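ZYRO0G01672p (Zygosaccharomyces rouxii, PDB 4U8T) binds RNA carrying N6-methyladenosine through its YTH domain, the part of the protein present here, and probably acts as a reader of that mark in mRNA. Local coordinates at residues F29-S34 and I71-S76; V86-S91 and K113-V118; L131-D136 and E148-I153. All blocks are in the same frame, centred on the assembly; numbering follows the deposited sequence.

Contact 1 (F29-S34 and I71-S76); sequences FVIKSS and IYLLFS. With nucleotides of chain G.
Strands 29-33 and 71-76 run side by side in the same direction, their axes 4.5 Å apart at the closest, and Phe29 N, Ile31 N and Ser33 N give hydrogen bonds to Tyr72 O, Leu74 O and Ser76 O while Leu74 N and Ser76 N return bonds to Phe29 O and Ile31 O. On the face carrying Phe29, Ile31, Leu73 and Phe75, Ile31 is the joint. Its CG2 branch, anti to the backbone N because CG1 takes chi1 -70°, lies over one face of the Phe75 ring, 3.9 Å from the ring centroid and displaced toward the rim, a CH-pi contact. The other branch turns to Leu73, with Ile31 CG1 3.7 Å from Leu73 CB. At the start of the pair Phe29 CD1 meets Ile71 CG2 at 3.9 Å. Leu58 of helix 52-63 packs on both Phe29 and Ile31, closing this side into the core. Across the sheet, Lys32 is bent at chi2 and chi3, which folds its end back until NZ donates to Ser76 OG at 2.6 Å. The same ammonium forms a salt bridge with a phosphate of the bound RNA, and Ser76 OG is also hydrogen-bonded to Arg82 O. Beyond the strand, Ser34 OG gives a weak bond, 3.4 Å long, to N3 of the N6-methyladenosine of chain G. A parallel pair inside the mixed sheet, close to the centre of the chain, thus brings the C-terminal end of strand 29-33, with Ser34 after it, against the N6-methyladenosine bound by the YTH domain.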
loop_
_atom_site.group_PDB
_atom_site.type_symbol
_atom_site.label_atom_id
_atom_site.label_comp_id
_atom_site.label_asym_id
_atom_site.label_seq_id
_atom_site.Cartn_x
_atom_site.Cartn_y
_atom_site.Cartn_z
ATOM N N PHE A 29 2.355 5.447 -2.151
ATOM C CA PHE A 29 1.429 5.091 -3.208
ATOM C C PHE A 29 0.211 4.414 -2.645
ATOM O O PHE A 29 0.296 3.667 -1.710
ATOM C CB PHE A 29 2.095 4.166 -4.219
ATOM C CG PHE A 29 3.157 4.815 -5.001
ATOM C CD1 PHE A 29 4.431 4.933 -4.498
ATOM C CD2 PHE A 29 2.898 5.309 -6.245
ATOM C CE1 PHE A 29 5.413 5.548 -5.220
ATOM C CE2 PHE A 29 3.880 5.903 -6.967
ATOM C CZ PHE A 29 5.132 6.031 -6.458
ATOM N N VAL A 30 -0.933 4.706 -3.223
ATOM C CA VAL A 30 -2.121 3.952 -2.973
ATOM C C VAL A 30 -2.005 2.657 -3.733
ATOM O O VAL A 30 -1.629 2.679 -4.895
ATOM C CB VAL A 30 -3.327 4.719 -3.434
ATOM C CG1 VAL A 30 -4.538 3.892 -3.386
ATOM C CG2 VAL A 30 -3.472 5.926 -2.612
ATOM N N ILE A 31 -2.289 1.529 -3.083
ATOM C CA ILE A 31 -2.430 0.255 -3.767
ATOM C C ILE A 31 -3.889 -0.171 -3.726
ATOM O O ILE A 31 -4.492 -0.204 -2.676
ATOM C CB ILE A 31 -1.567 -0.855 -3.146
ATOM C CG1 ILE A 31 -0.070 -0.606 -3.415
ATOM C CG2 ILE A 31 -2.004 -2.208 -3.643
ATOM C CD1 ILE A 31 0.349 -0.556 -4.872
ATOM N N LYS A 32 -4.472 -0.485 -4.873
ATOM C CA LYS A 32 -5.847 -0.968 -4.902
ATOM C C LYS A 32 -5.908 -2.452 -5.202
ATOM O O LYS A 32 -5.060 -2.976 -5.902
ATOM C CB LYS A 32 -6.639 -0.210 -5.932
ATOM C CG LYS A 32 -6.972 1.180 -5.549
ATOM C CD LYS A 32 -7.680 1.157 -4.243
ATOM C CE LYS A 32 -8.985 1.843 -4.343
ATOM N NZ LYS A 32 -9.865 1.621 -3.216
ATOM N N SER A 33 -6.875 -3.153 -4.619
ATOM C CA SER A 33 -7.082 -4.565 -4.956
ATOM C C SER A 33 -8.541 -4.853 -5.253
ATOM O O SER A 33 -9.428 -4.257 -4.677
ATOM C CB SER A 33 -6.601 -5.477 -3.856
ATOM O OG SER A 33 -6.886 -6.813 -4.198
ATOM N N SER A 34 -8.781 -5.722 -6.221
ATOM C CA SER A 34 -10.141 -6.109 -6.572
ATOM C C SER A 34 -10.660 -7.188 -5.650
ATOM O O SER A 34 -11.776 -7.609 -5.768
ATOM C CB SER A 34 -10.201 -6.619 -7.996
ATOM O OG SER A 34 -9.530 -7.848 -8.092
ATOM N N ILE A 71 9.545 2.959 0.126
ATOM C CA ILE A 71 8.270 3.190 -0.547
ATOM C C ILE A 71 7.153 2.539 0.247
ATOM O O ILE A 71 7.159 1.343 0.487
ATOM C CB ILE A 71 8.260 2.658 -1.997
ATOM C CG1 ILE A 71 9.015 3.613 -2.905
ATOM C CG2 ILE A 71 6.854 2.538 -2.518
ATOM C CD1 ILE A 71 8.932 3.265 -4.299
ATOM N N TYR A 72 6.208 3.361 0.680
ATOM C CA TYR A 72 5.067 2.906 1.450
ATOM C C TYR A 72 3.886 2.653 0.535
ATOM O O TYR A 72 3.614 3.392 -0.390
ATOM C CB TYR A 72 4.712 3.922 2.514
ATOM C CG TYR A 72 5.761 4.029 3.579
ATOM C CD1 TYR A 72 6.851 4.859 3.416
ATOM C CD2 TYR A 72 5.664 3.303 4.752
ATOM C CE1 TYR A 72 7.811 4.949 4.376
ATOM C CE2 TYR A 72 6.606 3.390 5.702
ATOM C CZ TYR A 72 7.687 4.220 5.521
ATOM O OH TYR A 72 8.654 4.319 6.490
ATOM N N LEU A 73 3.203 1.562 0.813
ATOM C CA LEU A 73 2.033 1.164 0.070
ATOM C C LEU A 73 0.832 1.204 0.995
ATOM O O LEU A 73 0.814 0.557 2.026
ATOM C CB LEU A 73 2.232 -0.230 -0.520
ATOM C CG LEU A 73 3.491 -0.489 -1.349
ATOM C CD1 LEU A 73 3.604 -1.953 -1.663
ATOM C CD2 LEU A 73 3.450 0.315 -2.642
ATOM N N LEU A 74 -0.171 1.974 0.621
ATOM C CA LEU A 74 -1.367 2.081 1.418
ATOM C C LEU A 74 -2.462 1.291 0.734
ATOM O O LEU A 74 -2.913 1.665 -0.321
ATOM C CB LEU A 74 -1.743 3.556 1.608
ATOM C CG LEU A 74 -0.583 4.531 1.955
ATOM C CD1 LEU A 74 -1.087 5.926 2.224
ATOM C CD2 LEU A 74 0.282 4.107 3.118
ATOM N N PHE A 75 -2.835 0.156 1.308
ATOM C CA PHE A 75 -3.751 -0.780 0.674
ATOM C C PHE A 75 -5.242 -0.465 0.886
ATOM O O PHE A 75 -5.677 -0.078 1.947
ATOM C CB PHE A 75 -3.484 -2.185 1.165
ATOM C CG PHE A 75 -2.337 -2.864 0.507
ATOM C CD1 PHE A 75 -1.043 -2.544 0.833
ATOM C CD2 PHE A 75 -2.552 -3.872 -0.404
ATOM C CE1 PHE A 75 -0.008 -3.192 0.248
ATOM C CE2 PHE A 75 -1.515 -4.506 -1.002
ATOM C CZ PHE A 75 -0.240 -4.172 -0.675
ATOM N N SER A 76 -6.023 -0.689 -0.150
ATOM C CA SER A 76 -7.446 -0.456 -0.114
ATOM C C SER A 76 -8.152 -1.392 -1.063
ATOM O O SER A 76 -7.830 -1.429 -2.236
ATOM C CB SER A 76 -7.733 0.982 -0.501
ATOM O OG SER A 76 -9.080 1.166 -0.814
ATOM C C2 6MZ G 4 -5.906 -8.013 -7.421
ATOM C C4 6MZ G 4 -5.404 -5.927 -8.337
ATOM C C5 6MZ G 4 -3.993 -6.172 -8.105
ATOM O O1P 6MZ G 4 -7.008 -3.694 -15.681
ATOM O O2P 6MZ G 4 -8.659 -1.841 -15.177
ATOM N N9 6MZ G 4 -5.482 -4.720 -8.887
ATOM N N3 6MZ G 4 -6.290 -6.873 -7.968
ATOM N N1 6MZ G 4 -4.634 -8.304 -7.198
ATOM C C6 6MZ G 4 -3.639 -7.460 -7.498
ATOM N N6 6MZ G 4 -2.361 -7.780 -7.256
ATOM C C9 6MZ G 4 -2.039 -9.098 -6.781
ATOM N N7 6MZ G 4 -3.340 -5.088 -8.547
ATOM C C8 6MZ G 4 -4.254 -4.233 -9.028
ATOM O "O5'" 6MZ G 4 -7.333 -3.012 -13.399
ATOM C "C5'" 6MZ G 4 -6.904 -2.176 -12.342
ATOM C "C4'" 6MZ G 4 -7.383 -2.699 -11.025
ATOM O "O4'" 6MZ G 4 -6.637 -3.865 -10.691
ATOM C "C1'" 6MZ G 4 -6.725 -4.081 -9.322
ATOM C "C2'" 6MZ G 4 -6.991 -2.743 -8.654
ATOM O "O2'" 6MZ G 4 -8.206 -2.860 -7.944
ATOM C "C3'" 6MZ G 4 -7.182 -1.786 -9.832
ATOM O "O3'" 6MZ G 4 -8.291 -0.946 -9.632
ATOM P P 6MZ G 4 -7.367 -2.505 -14.894
ATOM P P C G 5 -8.200 0.610 -9.900
ATOM O OP1 C G 5 -9.135 0.959 -10.971
ATOM O OP2 C G 5 -6.790 0.910 -10.043
ATOM O "O5'" C G 5 -8.702 1.260 -8.555
ATOM C "C5'" C G 5 -10.077 1.404 -8.264
ATOM C "C4'" C G 5 -10.372 2.814 -7.868
ATOM O "O4'" C G 5 -10.179 3.673 -8.988
ATOM C "C3'" C G 5 -11.764 3.146 -7.375
ATOM O "O3'" C G 5 -11.852 2.868 -5.993
ATOM C "C2'" C G 5 -11.904 4.639 -7.680
ATOM O "O2'" C G 5 -11.544 5.421 -6.560
ATOM C "C1'" C G 5 -10.861 4.866 -8.779
ATOM N N1 C G 5 -11.362 5.357 -10.065
ATOM C C2 C G 5 -10.637 6.446 -10.534
ATOM O O2 C G 5 -9.709 6.879 -9.842
ATOM N N3 C G 5 -10.934 6.999 -11.717
ATOM C C4 C G 5 -11.915 6.485 -12.414
ATOM N N4 C G 5 -12.167 7.087 -13.562
ATOM C C5 C G 5 -12.673 5.367 -11.956
ATOM C C6 C G 5 -12.376 4.815 -10.774
#

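Contact 2 (V86-S91 and K113-V118); sequences VAEMSS and KVRWIV
Ala87 lies over the indole of Trp116, its CB 4.0 Å from the centroid of the five-membered ring and 8° off the ring normal, a CH-pi contact with the methyl group nearly over the ring centre. Trp116 holds CG beside its backbone N (chi1 -79°), a setting that swings the indole back over the neighbouring strand; its NE1 is bonded to Ser42 OG, and the ring also meets Phe75 and Phe43. On the other face of the sheet Val86 and Val118 stand alongside each other, CB to CB 3.8 Å. Between these pairs the register slips by one residue: Val86 O accepts from both Ile117 N and Val118 N, at 3.0 and 3.2 Å, in a classic beta bulge within the antiparallel pairing of strands 82-94 and 111-123 in the mixed sheet of the YTH domain. At the bulge Ile117 points toward the partner strand, and its CD1 comes 3.5 Å from Glu88 OE2, the two side chains crossing at about a right angle. Glu88 reaches out extended beyond CG, and its carboxylate has its salt bridge with Lys70. Arg115 stays 4.0 Å away at NH1 from Glu88 OE1, which sits well out of the guanidinium plane, so that any attraction is probably one of charge alone; the arginine instead rests its CD on Ser90 CB. At the far end Ser91 OG takes the backbone N-H of Lys113 at 2.8 Å, a nearly straight bond of 171°, while the Lys113 chain runs extended and leads away.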
loop_
_atom_site.group_PDB
_atom_site.type_symbol
_atom_site.label_atom_id
_atom_site.label_comp_id
_atom_site.label_asym_id
_atom_site.label_seq_id
_atom_site.Cartn_x
_atom_site.Cartn_y
_atom_site.Cartn_z
ATOM N N VAL A 86 -0.834 -1.006 5.675
ATOM C CA VAL A 86 0.344 -0.333 5.159
ATOM C C VAL A 86 1.477 -1.301 5.006
ATOM O O VAL A 86 1.771 -2.028 5.922
ATOM C CB VAL A 86 0.785 0.798 6.094
ATOM C CG1 VAL A 86 1.996 1.511 5.547
ATOM C CG2 VAL A 86 -0.336 1.756 6.285
ATOM N N ALA A 87 2.155 -1.276 3.868
ATOM C CA ALA A 87 3.322 -2.109 3.663
ATOM C C ALA A 87 4.481 -1.305 3.088
ATOM O O ALA A 87 4.281 -0.243 2.556
ATOM C CB ALA A 87 2.983 -3.245 2.770
ATOM N N GLU A 88 5.702 -1.798 3.237
ATOM C CA GLU A 88 6.850 -1.252 2.520
ATOM C C GLU A 88 7.272 -2.159 1.400
ATOM O O GLU A 88 7.093 -3.346 1.502
ATOM C CB GLU A 88 8.057 -1.066 3.416
ATOM C CG GLU A 88 7.820 -0.460 4.747
ATOM C CD GLU A 88 9.053 -0.552 5.580
ATOM O OE1 GLU A 88 9.961 -1.305 5.170
ATOM O OE2 GLU A 88 9.127 0.132 6.623
HETATM N N MSE A 89 7.855 -1.599 0.344
HETATM C CA MSE A 89 8.554 -2.415 -0.622
HETATM C C MSE A 89 9.861 -2.850 0.020
HETATM O O MSE A 89 10.457 -2.109 0.782
HETATM C CB MSE A 89 8.795 -1.660 -1.918
HETATM C CG MSE A 89 7.560 -1.412 -2.741
HETATM SE SE MSE A 89 7.814 -0.579 -4.486
HETATM C CE MSE A 89 8.521 -2.042 -5.462
ATOM N N SER A 90 10.297 -4.068 -0.250
ATOM C CA SER A 90 11.537 -4.535 0.331
ATOM C C SER A 90 12.353 -5.189 -0.760
ATOM O O SER A 90 13.376 -5.810 -0.520
ATOM C CB SER A 90 11.298 -5.489 1.496
ATOM O OG SER A 90 10.528 -6.582 1.116
ATOM N N SER A 91 11.865 -5.071 -1.975
ATOM C CA SER A 91 12.635 -5.483 -3.106
ATOM C C SER A 91 12.137 -4.774 -4.342
ATOM O O SER A 91 11.077 -4.178 -4.340
ATOM C CB SER A 91 12.557 -6.989 -3.278
ATOM O OG SER A 91 11.495 -7.341 -4.136
ATOM N N LYS A 113 8.913 -8.080 -3.214
ATOM C CA LYS A 113 8.765 -8.345 -1.797
ATOM C C LYS A 113 8.227 -7.150 -1.083
ATOM O O LYS A 113 8.582 -6.018 -1.384
ATOM C CB LYS A 113 10.099 -8.765 -1.172
ATOM C CG LYS A 113 10.563 -10.117 -1.630
ATOM C CD LYS A 113 11.869 -10.520 -1.034
ATOM C CE LYS A 113 12.142 -11.974 -1.399
ATOM N NZ LYS A 113 13.426 -12.527 -0.884
ATOM N N VAL A 114 7.370 -7.416 -0.113
ATOM C CA VAL A 114 6.814 -6.375 0.741
ATOM C C VAL A 114 6.948 -6.767 2.195
ATOM O O VAL A 114 6.994 -7.929 2.535
ATOM C CB VAL A 114 5.311 -6.079 0.436
ATOM C CG1 VAL A 114 5.142 -5.444 -0.906
ATOM C CG2 VAL A 114 4.481 -7.314 0.540
ATOM N N ARG A 115 7.100 -5.779 3.047
ATOM C CA ARG A 115 7.111 -5.994 4.478
ATOM C C ARG A 115 5.921 -5.288 5.130
ATOM O O ARG A 115 5.793 -4.081 5.046
ATOM C CB ARG A 115 8.477 -5.585 5.017
ATOM C CG ARG A 115 9.394 -6.800 5.046
ATOM C CD ARG A 115 10.889 -6.532 4.998
ATOM N NE ARG A 115 11.325 -5.402 5.806
ATOM C CZ ARG A 115 12.530 -4.850 5.709
ATOM N NH1 ARG A 115 12.843 -3.804 6.465
ATOM N NH2 ARG A 115 13.431 -5.366 4.874
ATOM N N TRP A 116 4.977 -6.045 5.667
ATOM C CA TRP A 116 3.803 -5.431 6.287
ATOM C C TRP A 116 4.068 -4.777 7.655
ATOM O O TRP A 116 4.767 -5.308 8.494
ATOM C CB TRP A 116 2.673 -6.470 6.354
ATOM C CG TRP A 116 1.986 -6.607 5.033
ATOM C CD1 TRP A 116 2.417 -7.320 3.962
ATOM C CD2 TRP A 116 0.763 -5.994 4.634
ATOM N NE1 TRP A 116 1.548 -7.196 2.930
ATOM C CE2 TRP A 116 0.522 -6.378 3.312
ATOM C CE3 TRP A 116 -0.152 -5.158 5.264
ATOM C CZ2 TRP A 116 -0.592 -5.953 2.612
ATOM C CZ3 TRP A 116 -1.260 -4.746 4.563
ATOM C CH2 TRP A 116 -1.467 -5.139 3.257
ATOM N N ILE A 117 3.509 -3.585 7.825
ATOM C CA ILE A 117 3.705 -2.722 8.991
ATOM C C ILE A 117 2.442 -2.520 9.818
ATOM O O ILE A 117 2.458 -2.555 11.043
ATOM C CB ILE A 117 4.131 -1.315 8.574
ATOM C CG1 ILE A 117 5.493 -1.263 7.958
ATOM C CG2 ILE A 117 4.132 -0.375 9.738
ATOM C CD1 ILE A 117 5.775 0.142 7.617
ATOM N N VAL A 118 1.362 -2.223 9.113
ATOM C CA VAL A 118 0.083 -1.919 9.713
ATOM C C VAL A 118 -0.968 -2.806 9.094
ATOM O O VAL A 118 -1.023 -2.946 7.894
ATOM C CB VAL A 118 -0.327 -0.464 9.488
ATOM C CG1 VAL A 118 -1.571 -0.152 10.253
ATOM C CG2 VAL A 118 0.767 0.457 9.901
#

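Contact 3 (L131-D136 and E148-I153); sequences LIPAND and EIPATI
Glu148 opens the contact through its backbone, its carbonyl O lying 4.1 Å from Ile132 CG2, while its carboxylate turns to a salt bridge with Arg27. Ile149 follows with its CG2 branch, which meets Ile132 CD1 at 3.9 Å as the two side chains cross at a slant. The delta methyl of Ile132 is brought there because CG1 lies anti to the carbonyl carbon (chi1 -62°) and the chain then bends at chi2 (-48°), so that its end comes nearer to segment 148-153. Pro150, in the N-cap position of helix 151-161, offers two ring carbons: its CD touches the same Ile132 CD1 at 4.0 Å, and its CG lies 4.1 Å from Pro133 CD. In the first turn of the helix, Ile153 completes the grip. Its CD1 approaches the carbonyl oxygen of Leu131 at 3.5 Å and Pro133 CD at 4.2 Å, and its CG2 stands more loosely beside Ile132 CD1. Asn135 N bonds back to Ile132 O, closing a turn that contains Ile132 and Pro133. Across the two segments there is no hydrogen bond, and what joins strand 131-132 to the start of the C-terminal helix is aliphatic packing of isoleucine and proline, with Ile132 CD1 meeting three of the four touching residues of 148-153. Such contacts impose little direction; the two segments fit by shape, and Ile132 pairs its backbone with Lys138 of strand 138-139 instead.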
loop_
_atom_site.group_PDB
_atom_site.type_symbol
_atom_site.label_atom_id
_atom_site.label_comp_id
_atom_site.label_asym_id
_atom_site.label_seq_id
_atom_site.Cartn_x
_atom_site.Cartn_y
_atom_site.Cartn_z
ATOM N N LEU A 131 -6.993 15.924 0.113
ATOM C CA LEU A 131 -7.153 16.156 -1.300
ATOM C C LEU A 131 -5.798 16.053 -1.956
ATOM O O LEU A 131 -4.826 16.549 -1.431
ATOM C CB LEU A 131 -7.782 17.518 -1.529
ATOM C CG LEU A 131 -9.121 17.782 -0.824
ATOM C CD1 LEU A 131 -9.634 19.170 -1.145
ATOM C CD2 LEU A 131 -10.187 16.745 -1.192
ATOM N N ILE A 132 -5.724 15.402 -3.104
ATOM C CA ILE A 132 -4.449 15.166 -3.742
ATOM C C ILE A 132 -4.240 16.213 -4.851
ATOM O O ILE A 132 -4.959 16.231 -5.824
ATOM C CB ILE A 132 -4.384 13.720 -4.303
ATOM C CG1 ILE A 132 -4.501 12.671 -3.182
ATOM C CG2 ILE A 132 -3.182 13.505 -5.196
ATOM C CD1 ILE A 132 -3.614 12.882 -1.990
ATOM N N PRO A 133 -3.263 17.118 -4.681
ATOM C CA PRO A 133 -3.029 18.228 -5.603
ATOM C C PRO A 133 -2.754 17.808 -7.034
ATOM O O PRO A 133 -3.175 18.514 -7.914
ATOM C CB PRO A 133 -1.795 18.906 -5.020
ATOM C CG PRO A 133 -1.757 18.535 -3.687
ATOM C CD PRO A 133 -2.302 17.164 -3.575
ATOM N N ALA A 134 -2.024 16.721 -7.250
ATOM C CA ALA A 134 -1.656 16.297 -8.594
ATOM C C ALA A 134 -2.720 15.402 -9.221
ATOM O O ALA A 134 -2.559 14.906 -10.325
ATOM C CB ALA A 134 -0.330 15.594 -8.579
ATOM N N ASN A 135 -3.798 15.188 -8.490
ATOM C CA ASN A 135 -4.912 14.423 -8.975
ATOM C C ASN A 135 -6.176 15.239 -9.000
ATOM O O ASN A 135 -7.212 14.783 -8.565
ATOM C CB ASN A 135 -5.095 13.195 -8.097
ATOM C CG ASN A 135 -5.993 12.161 -8.708
ATOM O OD1 ASN A 135 -6.041 12.009 -9.930
ATOM N ND2 ASN A 135 -6.690 11.419 -7.860
ATOM N N ASP A 136 -6.066 16.464 -9.482
ATOM C CA ASP A 136 -7.191 17.365 -9.709
ATOM C C ASP A 136 -7.971 17.630 -8.434
ATOM O O ASP A 136 -9.192 17.800 -8.452
ATOM C CB ASP A 136 -8.132 16.807 -10.763
ATOM C CG ASP A 136 -8.912 17.888 -11.434
ATOM O OD1 ASP A 136 -8.331 18.967 -11.559
ATOM O OD2 ASP A 136 -10.095 17.695 -11.785
ATOM N N GLU A 148 0.142 8.180 -6.593
ATOM C CA GLU A 148 1.121 8.694 -5.654
ATOM C C GLU A 148 0.545 9.783 -4.745
ATOM O O GLU A 148 -0.245 10.617 -5.172
ATOM C CB GLU A 148 2.352 9.230 -6.380
ATOM C CG GLU A 148 3.410 9.725 -5.409
ATOM C CD GLU A 148 4.758 9.997 -6.006
ATOM O OE1 GLU A 148 4.924 9.895 -7.234
ATOM O OE2 GLU A 148 5.670 10.321 -5.229
ATOM N N ILE A 149 0.970 9.746 -3.485
ATOM C CA ILE A 149 0.532 10.671 -2.467
ATOM C C ILE A 149 1.697 11.521 -2.001
ATOM O O ILE A 149 2.788 11.008 -1.775
ATOM C CB ILE A 149 -0.044 9.908 -1.279
ATOM C CG1 ILE A 149 -0.994 8.854 -1.760
ATOM C CG2 ILE A 149 -0.742 10.810 -0.312
ATOM C CD1 ILE A 149 -1.108 7.764 -0.775
ATOM N N PRO A 150 1.483 12.836 -1.865
ATOM C CA PRO A 150 2.583 13.665 -1.372
ATOM C C PRO A 150 2.963 13.315 0.066
ATOM O O PRO A 150 2.105 12.895 0.836
ATOM C CB PRO A 150 2.018 15.087 -1.471
ATOM C CG PRO A 150 0.962 15.012 -2.426
ATOM C CD PRO A 150 0.344 13.658 -2.286
ATOM N N ALA A 151 4.216 13.560 0.430
ATOM C CA ALA A 151 4.780 13.122 1.708
ATOM C C ALA A 151 4.107 13.684 2.954
ATOM O O ALA A 151 3.845 12.971 3.897
ATOM C CB ALA A 151 6.232 13.457 1.745
ATOM N N THR A 152 3.879 14.978 2.986
ATOM C CA THR A 152 3.305 15.575 4.171
ATOM C C THR A 152 1.863 15.060 4.375
ATOM O O THR A 152 1.466 14.774 5.498
ATOM C CB THR A 152 3.372 17.113 4.112
ATOM O OG1 THR A 152 2.624 17.668 5.196
ATOM C CG2 THR A 152 2.811 17.618 2.803
ATOM N N ILE A 153 1.071 14.975 3.310
ATOM C CA ILE A 153 -0.250 14.382 3.410
ATOM C C ILE A 153 -0.173 12.935 3.877
ATOM O O ILE A 153 -0.958 12.509 4.683
ATOM C CB ILE A 153 -1.000 14.486 2.085
ATOM C CG1 ILE A 153 -1.527 15.906 1.914
ATOM C CG2 ILE A 153 -2.180 13.588 2.066
ATOM C CD1 ILE A 153 -1.993 16.246 0.531
#

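Overall arrangement
Along the chain the contacts follow in series, and all lie within the YTH domain. Contacts 1 and 2, with centres 10 Å apart, are joined by the neighbouring strands 71-77 and 82-94 of one mixed sheet, where Leu73 N probably bonds to Ala87 O. The centre of contact 3 is about 14 Å from that of contact 1, and contact 3 reaches the sheet through strand 148-149, the neighbour of strand 27-33; Ile149 packs there on Val30 and Leu74. Contacts 2 and 3 do not touch and lie on opposite sides of the chain's centre, their centres about 21 Å apart. Contact 1 is therefore the central link, and it also carries residues that meet the RNA (Lys32, Ser33, Ser34).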